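Local coordinates for cell wall mannoprotein 1 (Neosartorya fumigata, PDB 5J5L) that binds the fatty acid arachidonic acid inside a bundle of helices and is probably a cell wall antigen recognised by the host's antibodies, at residues A36-A39 against V40-Q43; T15-N18 against T19-H23; T28-L31 against L32-L35; S46-D49 against Q50-D54. All blocks are in the same frame, centred on the assembly; numbering follows the deposited sequence.

Contact 1: residues A36-A39 against V40-Q43. With ACD (arachidonic acid), chain B.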
loop_
_atom_site.group_PDB
_atom_site.type_symbol
_atom_site.label_atom_id
_atom_site.label_comp_id
_atom_site.label_asym_id
_atom_site.label_seq_id
_atom_site.Cartn_x
_atom_site.Cartn_y
_atom_site.Cartn_z
ATOM N N ALA A 36 -8.858 7.810 -14.203
ATOM C CA ALA A 36 -8.631 8.694 -13.049
ATOM C C ALA A 36 -8.078 7.945 -11.850
ATOM O O ALA A 36 -7.113 8.391 -11.206
ATOM C CB ALA A 36 -9.916 9.447 -12.697
ATOM N N ALA A 37 -8.655 6.781 -11.573
ATOM C CA ALA A 37 -8.196 5.948 -10.471
ATOM C C ALA A 37 -6.794 5.400 -10.757
ATOM O O ALA A 37 -5.957 5.354 -9.862
ATOM C CB ALA A 37 -9.182 4.830 -10.208
ATOM N N GLN A 38 -6.519 5.013 -12.003
ATOM C CA GLN A 38 -5.192 4.475 -12.342
ATOM C C GLN A 38 -4.091 5.517 -12.124
ATOM O O GLN A 38 -2.980 5.160 -11.712
ATOM C CB GLN A 38 -5.136 3.931 -13.775
ATOM C CG GLN A 38 -3.780 3.381 -14.200
ATOM C CD GLN A 38 -3.357 2.121 -13.452
ATOM O OE1 GLN A 38 -2.210 1.664 -13.580
ATOM N NE2 GLN A 38 -4.277 1.544 -12.700
ATOM N N ALA A 39 -4.391 6.793 -12.387
ATOM C CA ALA A 39 -3.410 7.866 -12.152
ATOM C C ALA A 39 -3.049 7.921 -10.653
ATOM O O ALA A 39 -1.875 8.036 -10.280
ATOM C CB ALA A 39 -3.956 9.207 -12.625
ATOM N N VAL A 40 -4.059 7.798 -9.800
ATOM C CA VAL A 40 -3.822 7.778 -8.349
ATOM C C VAL A 40 -3.054 6.525 -7.970
ATOM O O VAL A 40 -2.121 6.575 -7.160
ATOM C CB VAL A 40 -5.113 7.880 -7.525
ATOM C CG1 VAL A 40 -4.784 7.938 -6.041
ATOM C CG2 VAL A 40 -5.905 9.118 -7.919
ATOM N N GLU A 41 -3.416 5.396 -8.576
ATOM C CA GLU A 41 -2.713 4.151 -8.297
ATOM C C GLU A 41 -1.234 4.246 -8.659
ATOM O O GLU A 41 -0.385 3.713 -7.942
ATOM C CB GLU A 41 -3.369 2.993 -9.017
ATOM C CG GLU A 41 -2.809 1.630 -8.637
ATOM C CD GLU A 41 -1.516 1.269 -9.332
ATOM O OE1 GLU A 41 -1.181 1.875 -10.381
ATOM O OE2 GLU A 41 -0.842 0.323 -8.838
ATOM N N GLN A 42 -0.928 4.929 -9.762
ATOM C CA GLN A 42 0.461 5.066 -10.216
ATOM C C GLN A 42 1.232 6.022 -9.304
ATOM O O GLN A 42 2.424 5.807 -9.035
ATOM C CB GLN A 42 0.510 5.501 -11.671
ATOM C CG GLN A 42 0.099 4.379 -12.619
ATOM C CD GLN A 42 1.196 3.338 -12.795
ATOM O OE1 GLN A 42 1.094 2.209 -12.300
ATOM N NE2 GLN A 42 2.250 3.717 -13.480
ATOM N N GLN A 43 0.541 7.059 -8.822
ATOM C CA GLN A 43 1.107 7.950 -7.790
ATOM C C GLN A 43 1.424 7.154 -6.527
ATOM O O GLN A 43 2.492 7.322 -5.917
ATOM C CB GLN A 43 0.148 9.091 -7.472
ATOM C CG GLN A 43 0.765 10.186 -6.609
ATOM C CD GLN A 43 2.021 10.792 -7.223
ATOM O OE1 GLN A 43 2.001 11.301 -8.343
ATOM N NE2 GLN A 43 3.132 10.742 -6.482
HETATM C C1 ACD B . -11.952 2.875 -10.297
HETATM C C2 ACD B . -10.860 1.871 -10.578
HETATM C C3 ACD B . -11.443 0.648 -11.257
HETATM C C4 ACD B . -10.332 -0.226 -11.843
HETATM C C5 ACD B . -9.443 0.594 -12.747
HETATM C C6 ACD B . -8.118 0.765 -12.582
HETATM C C7 ACD B . -7.307 0.096 -11.500
HETATM C C8 ACD B . -6.923 1.048 -10.379
HETATM C C9 ACD B . -6.846 0.684 -9.089
HETATM C C10 ACD B . -7.175 -0.694 -8.542
HETATM C C11 ACD B . -5.927 -1.512 -8.335
HETATM C C12 ACD B . -5.444 -1.944 -7.162
HETATM C C13 ACD B . -6.017 -1.685 -5.784
HETATM C C14 ACD B . -5.359 -0.404 -5.303
HETATM C C15 ACD B . -5.056 -0.133 -4.029
HETATM C C16 ACD B . -5.323 -1.084 -2.896
HETATM C C17 ACD B . -4.466 -0.690 -1.702
HETATM C C18 ACD B . -2.991 -0.942 -1.954
HETATM C C19 ACD B . -2.173 -0.693 -0.710
HETATM C C20 ACD B . -0.741 -0.314 -0.983
HETATM O O1 ACD B . -12.517 2.748 -9.203
HETATM O O2 ACD B . -12.227 3.776 -11.114
#

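Contact 2: residues T15-N18 against T19-H23. With ACD (arachidonic acid), chain B.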
loop_
_atom_site.group_PDB
_atom_site.type_symbol
_atom_site.label_atom_id
_atom_site.label_comp_id
_atom_site.label_asym_id
_atom_site.label_seq_id
_atom_site.Cartn_x
_atom_site.Cartn_y
_atom_site.Cartn_z
ATOM N N THR A 15 -2.628 8.853 2.548
ATOM C CA THR A 15 -3.514 9.736 1.792
ATOM C C THR A 15 -3.857 9.167 0.415
ATOM O O THR A 15 -5.035 9.158 0.026
ATOM C CB THR A 15 -2.922 11.151 1.712
ATOM O OG1 THR A 15 -2.747 11.619 3.045
ATOM C CG2 THR A 15 -3.853 12.097 0.972
ATOM N N ASP A 16 -2.853 8.650 -0.303
ATOM C CA ASP A 16 -3.067 8.031 -1.616
ATOM C C ASP A 16 -4.085 6.892 -1.543
ATOM O O ASP A 16 -4.976 6.794 -2.390
ATOM C CB ASP A 16 -1.774 7.431 -2.175
ATOM C CG ASP A 16 -0.704 8.460 -2.520
ATOM O OD1 ASP A 16 -0.992 9.673 -2.763
ATOM O OD2 ASP A 16 0.476 8.015 -2.614
ATOM N N ILE A 17 -3.916 6.011 -0.550
ATOM C CA ILE A 17 -4.788 4.853 -0.391
ATOM C C ILE A 17 -6.229 5.301 -0.166
ATOM O O ILE A 17 -7.152 4.763 -0.782
ATOM C CB ILE A 17 -4.333 3.930 0.756
ATOM C CG1 ILE A 17 -2.989 3.262 0.412
ATOM C CG2 ILE A 17 -5.374 2.850 1.035
ATOM C CD1 ILE A 17 -2.228 2.745 1.623
ATOM N N ASN A 18 -6.418 6.282 0.710
ATOM C CA ASN A 18 -7.771 6.711 1.032
ATOM C C ASN A 18 -8.433 7.411 -0.140
ATOM O O ASN A 18 -9.625 7.250 -0.358
ATOM C CB ASN A 18 -7.752 7.531 2.304
ATOM C CG ASN A 18 -7.424 6.665 3.513
ATOM O OD1 ASN A 18 -7.880 5.507 3.612
ATOM N ND2 ASN A 18 -6.628 7.195 4.417
ATOM N N THR A 19 -7.639 8.109 -0.943
ATOM C CA THR A 19 -8.143 8.674 -2.193
ATOM C C THR A 19 -8.566 7.575 -3.172
ATOM O O THR A 19 -9.647 7.641 -3.750
ATOM C CB THR A 19 -7.106 9.615 -2.825
ATOM O OG1 THR A 19 -6.802 10.653 -1.885
ATOM C CG2 THR A 19 -7.629 10.211 -4.123
ATOM N N LEU A 20 -7.747 6.549 -3.334
ATOM C CA LEU A 20 -8.138 5.420 -4.183
ATOM C C LEU A 20 -9.457 4.779 -3.764
ATOM O O LEU A 20 -10.299 4.460 -4.598
ATOM C CB LEU A 20 -7.056 4.337 -4.174
ATOM C CG LEU A 20 -5.945 4.504 -5.184
ATOM C CD1 LEU A 20 -4.910 3.414 -4.957
ATOM C CD2 LEU A 20 -6.461 4.426 -6.616
ATOM N N THR A 21 -9.608 4.562 -2.461
ATOM C CA THR A 21 -10.818 3.962 -1.919
ATOM C C THR A 21 -12.035 4.786 -2.310
ATOM O O THR A 21 -13.096 4.239 -2.645
ATOM C CB THR A 21 -10.742 3.812 -0.389
ATOM O OG1 THR A 21 -9.612 2.986 -0.049
ATOM C CG2 THR A 21 -11.998 3.182 0.172
ATOM N N GLN A 22 -11.887 6.109 -2.235
ATOM C CA GLN A 22 -12.958 7.008 -2.669
ATOM C C GLN A 22 -13.324 6.802 -4.137
ATOM O O GLN A 22 -14.524 6.799 -4.495
ATOM C CB GLN A 22 -12.577 8.469 -2.412
ATOM C CG GLN A 22 -12.604 8.887 -0.955
ATOM C CD GLN A 22 -12.196 10.340 -0.772
ATOM O OE1 GLN A 22 -11.148 10.774 -1.260
ATOM N NE2 GLN A 22 -13.022 11.099 -0.068
ATOM N N HIS A 23 -12.312 6.647 -4.988
ATOM C CA HIS A 23 -12.533 6.319 -6.397
ATOM C C HIS A 23 -13.292 5.010 -6.541
ATOM O O HIS A 23 -14.279 4.943 -7.287
ATOM C CB HIS A 23 -11.225 6.236 -7.184
ATOM C CG HIS A 23 -10.662 7.571 -7.545
ATOM N ND1 HIS A 23 -10.929 8.186 -8.745
ATOM C CD2 HIS A 23 -9.846 8.409 -6.865
ATOM C CE1 HIS A 23 -10.321 9.358 -8.782
ATOM N NE2 HIS A 23 -9.643 9.510 -7.658
HETATM C C1 ACD B . -11.952 2.875 -10.297
HETATM C C2 ACD B . -10.860 1.871 -10.578
HETATM C C3 ACD B . -11.443 0.648 -11.257
HETATM C C4 ACD B . -10.332 -0.226 -11.843
HETATM C C5 ACD B . -9.443 0.594 -12.747
HETATM C C6 ACD B . -8.118 0.765 -12.582
HETATM C C7 ACD B . -7.307 0.096 -11.500
HETATM C C8 ACD B . -6.923 1.048 -10.379
HETATM C C9 ACD B . -6.846 0.684 -9.089
HETATM C C10 ACD B . -7.175 -0.694 -8.542
HETATM C C11 ACD B . -5.927 -1.512 -8.335
HETATM C C12 ACD B . -5.444 -1.944 -7.162
HETATM C C13 ACD B . -6.017 -1.685 -5.784
HETATM C C14 ACD B . -5.359 -0.404 -5.303
HETATM C C15 ACD B . -5.056 -0.133 -4.029
HETATM C C16 ACD B . -5.323 -1.084 -2.896
HETATM C C17 ACD B . -4.466 -0.690 -1.702
HETATM C C18 ACD B . -2.991 -0.942 -1.954
HETATM C C19 ACD B . -2.173 -0.693 -0.710
HETATM C C20 ACD B . -0.741 -0.314 -0.983
HETATM O O1 ACD B . -12.517 2.748 -9.203
HETATM O O2 ACD B . -12.227 3.776 -11.114
HETATM O O HOH W 1 -8.853 2.931 2.476
#

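Contact 3: residues T28-L31 against L32-L35. With ACD (arachidonic acid), chain B.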
loop_
_atom_site.group_PDB
_atom_site.type_symbol
_atom_site.label_atom_id
_atom_site.label_comp_id
_atom_site.label_asym_id
_atom_site.label_seq_id
_atom_site.Cartn_x
_atom_site.Cartn_y
_atom_site.Cartn_z
ATOM N N THR A 28 -18.511 3.174 -11.515
ATOM C CA THR A 28 -19.715 2.658 -12.183
ATOM C C THR A 28 -19.414 1.750 -13.385
ATOM O O THR A 28 -20.347 1.260 -14.024
ATOM C CB THR A 28 -20.610 3.814 -12.696
ATOM O OG1 THR A 28 -19.941 4.510 -13.758
ATOM C CG2 THR A 28 -20.927 4.782 -11.576
ATOM N N GLY A 29 -18.130 1.542 -13.691
ATOM C CA GLY A 29 -17.714 0.837 -14.907
ATOM C C GLY A 29 -17.174 1.763 -15.989
ATOM O O GLY A 29 -16.630 1.309 -17.001
ATOM N N ASP A 30 -17.322 3.067 -15.782
ATOM C CA ASP A 30 -16.941 4.051 -16.787
ATOM C C ASP A 30 -15.424 4.086 -16.941
ATOM O O ASP A 30 -14.703 4.111 -15.953
ATOM C CB ASP A 30 -17.463 5.426 -16.372
ATOM C CG ASP A 30 -17.033 6.527 -17.313
ATOM O OD1 ASP A 30 -17.755 6.795 -18.290
ATOM O OD2 ASP A 30 -15.980 7.136 -17.039
ATOM N N LEU A 31 -14.941 4.118 -18.181
ATOM C CA LEU A 31 -13.500 3.987 -18.426
ATOM C C LEU A 31 -12.697 5.243 -18.028
ATOM O O LEU A 31 -11.528 5.137 -17.642
ATOM C CB LEU A 31 -13.261 3.599 -19.895
ATOM C CG LEU A 31 -12.092 2.683 -20.226
ATOM C CD1 LEU A 31 -12.065 1.440 -19.338
ATOM C CD2 LEU A 31 -12.129 2.290 -21.695
ATOM N N LEU A 32 -13.316 6.425 -18.111
ATOM C CA LEU A 32 -12.670 7.652 -17.645
ATOM C C LEU A 32 -12.475 7.624 -16.129
ATOM O O LEU A 32 -11.472 8.116 -15.617
ATOM C CB LEU A 32 -13.457 8.915 -18.043
ATOM C CG LEU A 32 -13.320 9.482 -19.450
ATOM C CD1 LEU A 32 -14.212 10.704 -19.603
ATOM C CD2 LEU A 32 -11.870 9.851 -19.724
ATOM N N GLN A 33 -13.433 7.040 -15.410
ATOM C CA GLN A 33 -13.266 6.821 -13.978
ATOM C C GLN A 33 -12.072 5.942 -13.728
ATOM O O GLN A 33 -11.266 6.224 -12.843
ATOM C CB GLN A 33 -14.478 6.146 -13.373
ATOM C CG GLN A 33 -15.704 7.025 -13.279
ATOM C CD GLN A 33 -16.784 6.311 -12.509
ATOM O OE1 GLN A 33 -17.188 5.206 -12.874
ATOM N NE2 GLN A 33 -17.231 6.919 -11.415
ATOM N N ALA A 34 -11.973 4.863 -14.504
ATOM C CA ALA A 34 -10.840 3.939 -14.406
ATOM C C ALA A 34 -9.503 4.631 -14.646
ATOM O O ALA A 34 -8.530 4.376 -13.926
ATOM C CB ALA A 34 -11.008 2.780 -15.379
ATOM N N LEU A 35 -9.449 5.485 -15.656
ATOM C CA LEU A 35 -8.241 6.249 -15.954
ATOM C C LEU A 35 -7.862 7.129 -14.765
ATOM O O LEU A 35 -6.693 7.203 -14.380
ATOM C CB LEU A 35 -8.451 7.122 -17.181
ATOM C CG LEU A 35 -7.240 7.951 -17.624
ATOM C CD1 LEU A 35 -6.212 7.053 -18.296
ATOM C CD2 LEU A 35 -7.650 9.075 -18.558
HETATM C C1 ACD B . -11.952 2.875 -10.297
HETATM C C2 ACD B . -10.860 1.871 -10.578
HETATM C C3 ACD B . -11.443 0.648 -11.257
HETATM C C4 ACD B . -10.332 -0.226 -11.843
HETATM C C5 ACD B . -9.443 0.594 -12.747
HETATM C C6 ACD B . -8.118 0.765 -12.582
HETATM C C7 ACD B . -7.307 0.096 -11.500
HETATM C C8 ACD B . -6.923 1.048 -10.379
HETATM C C9 ACD B . -6.846 0.684 -9.089
HETATM C C10 ACD B . -7.175 -0.694 -8.542
HETATM C C11 ACD B . -5.927 -1.512 -8.335
HETATM C C12 ACD B . -5.444 -1.944 -7.162
HETATM C C13 ACD B . -6.017 -1.685 -5.784
HETATM C C14 ACD B . -5.359 -0.404 -5.303
HETATM C C15 ACD B . -5.056 -0.133 -4.029
HETATM C C16 ACD B . -5.323 -1.084 -2.896
HETATM C C17 ACD B . -4.466 -0.690 -1.702
HETATM C C18 ACD B . -2.991 -0.942 -1.954
HETATM C C19 ACD B . -2.173 -0.693 -0.710
HETATM C C20 ACD B . -0.741 -0.314 -0.983
HETATM O O1 ACD B . -12.517 2.748 -9.203
HETATM O O2 ACD B . -12.227 3.776 -11.114
#

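Contact 4: residues S46-D49 against Q50-D54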
loop_
_atom_site.group_PDB
_atom_site.type_symbol
_atom_site.label_atom_id
_atom_site.label_comp_id
_atom_site.label_asym_id
_atom_site.label_seq_id
_atom_site.Cartn_x
_atom_site.Cartn_y
_atom_site.Cartn_z
ATOM N N SER A 46 4.576 5.137 -6.980
ATOM C CA SER A 46 5.723 6.028 -6.900
ATOM C C SER A 46 6.032 6.389 -5.444
ATOM O O SER A 46 7.193 6.427 -5.038
ATOM C CB SER A 46 5.439 7.306 -7.697
ATOM O OG SER A 46 6.566 8.153 -7.748
ATOM N N ASP A 47 4.984 6.694 -4.692
ATOM C CA ASP A 47 5.124 7.088 -3.289
ATOM C C ASP A 47 5.637 5.943 -2.410
ATOM O O ASP A 47 6.426 6.183 -1.482
ATOM C CB ASP A 47 3.797 7.664 -2.769
ATOM C CG ASP A 47 3.449 9.031 -3.420
ATOM O OD1 ASP A 47 4.362 9.723 -3.921
ATOM O OD2 ASP A 47 2.260 9.418 -3.421
ATOM N N ILE A 48 5.227 4.716 -2.706
ATOM C CA ILE A 48 5.734 3.556 -1.969
ATOM C C ILE A 48 7.223 3.392 -2.283
ATOM O O ILE A 48 8.033 3.203 -1.381
ATOM C CB ILE A 48 4.959 2.260 -2.316
ATOM C CG1 ILE A 48 3.507 2.328 -1.791
ATOM C CG2 ILE A 48 5.666 1.037 -1.732
ATOM C CD1 ILE A 48 2.572 1.314 -2.386
ATOM N N ASP A 49 7.571 3.470 -3.562
ATOM C CA ASP A 49 8.969 3.353 -3.991
ATOM C C ASP A 49 9.826 4.469 -3.386
ATOM O O ASP A 49 10.977 4.224 -3.011
ATOM C CB ASP A 49 9.082 3.346 -5.514
ATOM C CG ASP A 49 8.608 2.028 -6.133
ATOM O OD1 ASP A 49 8.413 1.036 -5.389
ATOM O OD2 ASP A 49 8.424 1.983 -7.361
ATOM N N GLN A 50 9.258 5.674 -3.240
ATOM C CA GLN A 50 9.985 6.777 -2.606
ATOM C C GLN A 50 10.273 6.463 -1.137
ATOM O O GLN A 50 11.392 6.693 -0.658
ATOM C CB GLN A 50 9.205 8.090 -2.729
ATOM C CG GLN A 50 9.888 9.289 -2.064
ATOM C CD GLN A 50 11.211 9.642 -2.714
ATOM O OE1 GLN A 50 12.267 9.547 -2.089
ATOM N NE2 GLN A 50 11.164 10.032 -3.980
ATOM N N ALA A 51 9.266 5.954 -0.431
ATOM C CA ALA A 51 9.422 5.537 0.970
ATOM C C ALA A 51 10.519 4.470 1.122
ATOM O O ALA A 51 11.361 4.556 2.023
ATOM C CB ALA A 51 8.109 5.033 1.538
ATOM N N THR A 52 10.507 3.480 0.228
ATOM C CA THR A 52 11.541 2.446 0.218
ATOM C C THR A 52 12.940 3.046 0.046
ATOM O O THR A 52 13.880 2.707 0.785
ATOM C CB THR A 52 11.257 1.433 -0.903
ATOM O OG1 THR A 52 9.981 0.833 -0.677
ATOM C CG2 THR A 52 12.308 0.354 -0.937
ATOM N N ALA A 53 13.087 3.958 -0.914
ATOM C CA ALA A 53 14.375 4.590 -1.165
ATOM C C ALA A 53 14.848 5.393 0.047
ATOM O O ALA A 53 16.022 5.362 0.418
ATOM C CB ALA A 53 14.310 5.483 -2.399
ATOM N N ASP A 54 13.923 6.118 0.664
ATOM C CA ASP A 54 14.241 6.905 1.841
ATOM C C ASP A 54 14.630 6.014 3.022
ATOM O O ASP A 54 15.543 6.353 3.787
ATOM C CB ASP A 54 13.062 7.828 2.204
ATOM C CG ASP A 54 12.921 9.006 1.234
ATOM O OD1 ASP A 54 13.925 9.365 0.582
ATOM O OD2 ASP A 54 11.818 9.584 1.116
HETATM O O HOH W 2 9.034 -0.252 -3.064
#

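Contact 1: residues A36-A39 against V40-Q43
The amide N of Glu41 donates to Ala37 O over 2.8 Å. One residue further on, Gln42 N reaches Gln38 O at the same length, 2.8 Å, but at a more bent N-H...O angle of 147°. Gln43 N to Ala39 O follows at 3.0 Å, whereas Val40 N to Ala36 O is weak at 3.4 Å. These are the i to i+4 bonds of two successive turns of helix 31-56, and they set which side chains share a face. On the inner face Ala37 is no more than a methyl: its CB comes to 3.3 Å from O2 of arachidonic acid, so the carboxylate end of the lipid can lie close to the backbone. Gln38 puts CG anti to its backbone N (chi1 179°) and bends at the next bond, which brings its amide against C7 and C8 of the lipid chain. Beside it, Glu41 points the same way, its carboxylate plane turned 18° from that amide, and its CG approaches C9 of the lipid at 4.2 Å. The buried carboxylate of Glu41 also lies near the acidic groups of Glu45 and Asp106, a gathering of acids that would tend to raise its pKa. Gln42, with CG beside its own backbone N, rests CG 3.3 Å from Gln38 O. Val40 faces another way, packing on His23 of helix 3-26, and its CG2 sits 3.6 Å from Ala36 O. Gln43 leads away from these turns and hydrogen-bonds through NE2 to Asp47 OD1.

Contact 2: residues T15-N18 against T19-H23
The backbone amides of Thr19, Leu20, Thr21 and Gln22 donate in turn to the carbonyls of Thr15, Asp16, Ile17 and Asn18, an unbroken i to i+4 run through the second half of helix 3-26. The last of them, Gln22 N to Asn18 O, is the longest at 3.2 Å. The same Asn18 O is met alongside by the Gln22 side chain, whose CG comes to 3.5 Å. Both threonines of the second segment turn their hydroxyls back along the helix: Thr19 OG1 stands 3.0 Å from Thr15 O, and Thr21 OG1 3.1 Å from Ile17 O. For Thr21 this follows from a chi1 of -59°, which sets OG1 anti to the carbonyl carbon. Thr21 OG1 donates to a water at 2.6 Å, and that water donates to Asn18 OD1 at 3.0 Å, a solvent bridge between side chains three residues apart. Ser83 OG is a further, weak partner of the Thr21 hydroxyl. Leu20 and His23 belong to the arachidonic acid pocket: Leu20 CD1 lies 3.7 Å from C15 of the lipid, the backbone O of His23 lies 3.4 Å from O1 of its carboxylate, and Ile17 borders the chain near C19. In the bundle, Asp16 and Leu20 meet Leu44 of helix 31-56, while Ile17, Asn18 and Thr21 lean on Ile80, Asp79 and Ala86 of helix 63-89, so that this part of helix 3-26 is wedged between two neighbours.

Contact 3: residues T28-L31 against L32-L35
A helix N-terminus with Asp30 as its N-cap closes the short connection between helix 3-26 and helix 31-56. Asp30 OD2 accepts from Gln33 N at 3.0 Å through its anti lone pair, the one directed away from the other carboxylate oxygen. The torsion chi1 of 176° carries the carboxylate forward from the loop over the first turn, where OD2 is also 3.0 Å from Leu32 N. Such a negative group at the start of a helix would be stabilised by the helix dipole and by the amides that have no carbonyl before them. The backbone of Asp30 contributes as well: its O takes Ala34 N at 3.2 Å, and Leu31 O receives Leu35 N. Gln33 returns the grip from the helix side. Its chain is extended beyond CG and crosses Thr28 at about a right angle, and OE1 accepts from Thr28 N at 2.8 Å along a nearly straight 169° bond. Thr28 OG1 stands 3.0 Å from the same oxygen. At the other end of the amide, NE2 hydrogen-bonds to Glu26 O, so one side chain ties both the loop and the last turn of the preceding helix. Gly29, with a positive phi, carries the chain from Thr28 to Asp30. Lipid reaches this end too: Gln33 O lies 3.1 Å from O2 of arachidonic acid, and Ala34 CB 3.8 Å from C5. The Asp N-cap is a classic start to a helix, and here it begins the second arm of an antiparallel helical hairpin, with the Gln33 amide tying it to the end of the first.

Contact 4: residues S46-D49 against Q50-D54
Asp49 and Thr52 are joined side chain to side chain by one water. The water donates to Asp49 OD1 at 2.7 Å and accepts from Thr52 OG1 at 2.8 Å, spanning the i to i+3 spacing on one side of the helix. Thr52 offers the hydroxyl because a chi1 of -60° turns OG1 back along the chain, where it also stands 3.1 Å from Ile48 O. That carbonyl already accepts Thr52 N at 3.0 Å. Asp49 keeps its second oxygen for Lys113 of helix 100-124, and the salt bridge from OD2 holds the carboxylate while the water occupies OD1. All of this rests on the regular backbone of helix 31-56, where Gln50 N to Ser46 O is the shortest backbone bond between the two segments at 2.8 Å and Ala53 N to Asp49 O measures 3.0 Å. The buried residues Ile48, Ala51 and Thr52 turn to the interior of the helical bundle. Ile48 packs on Lys113 and Thr114, and its side chain comes to about 4 Å from the bound arachidonic acid, measured between nearest atoms. Ala51 touches Ile13 of helix 3-26 and Leu117 of helix 100-124, and Thr52 touches Leu117 as well. Further round the helix, Asp47 leans on Thr12 of helix 3-26.

Contacts 3, 1 and 4 follow one another along helix 31-56, and contact 2 lies on helix 3-26, antiparallel to it. Contacts 1 and 2 have centres about 9 Å apart and meet directly: Leu20 CG packs 3.7 Å from Val40 CG1. Contact 3, centred about 12 Å from contact 1, borders the carboxylate end of arachidonic acid with Ala37 and His23, while Leu20, Ile17 and Ile48 line the stretch toward its tail. Contacts 3 and 4 are farthest apart, about 27 Å between centres. Contacts 2 and 4 approach through the carboxylates of Asp16 and Asp47, a very short and therefore doubtful approach of like charges.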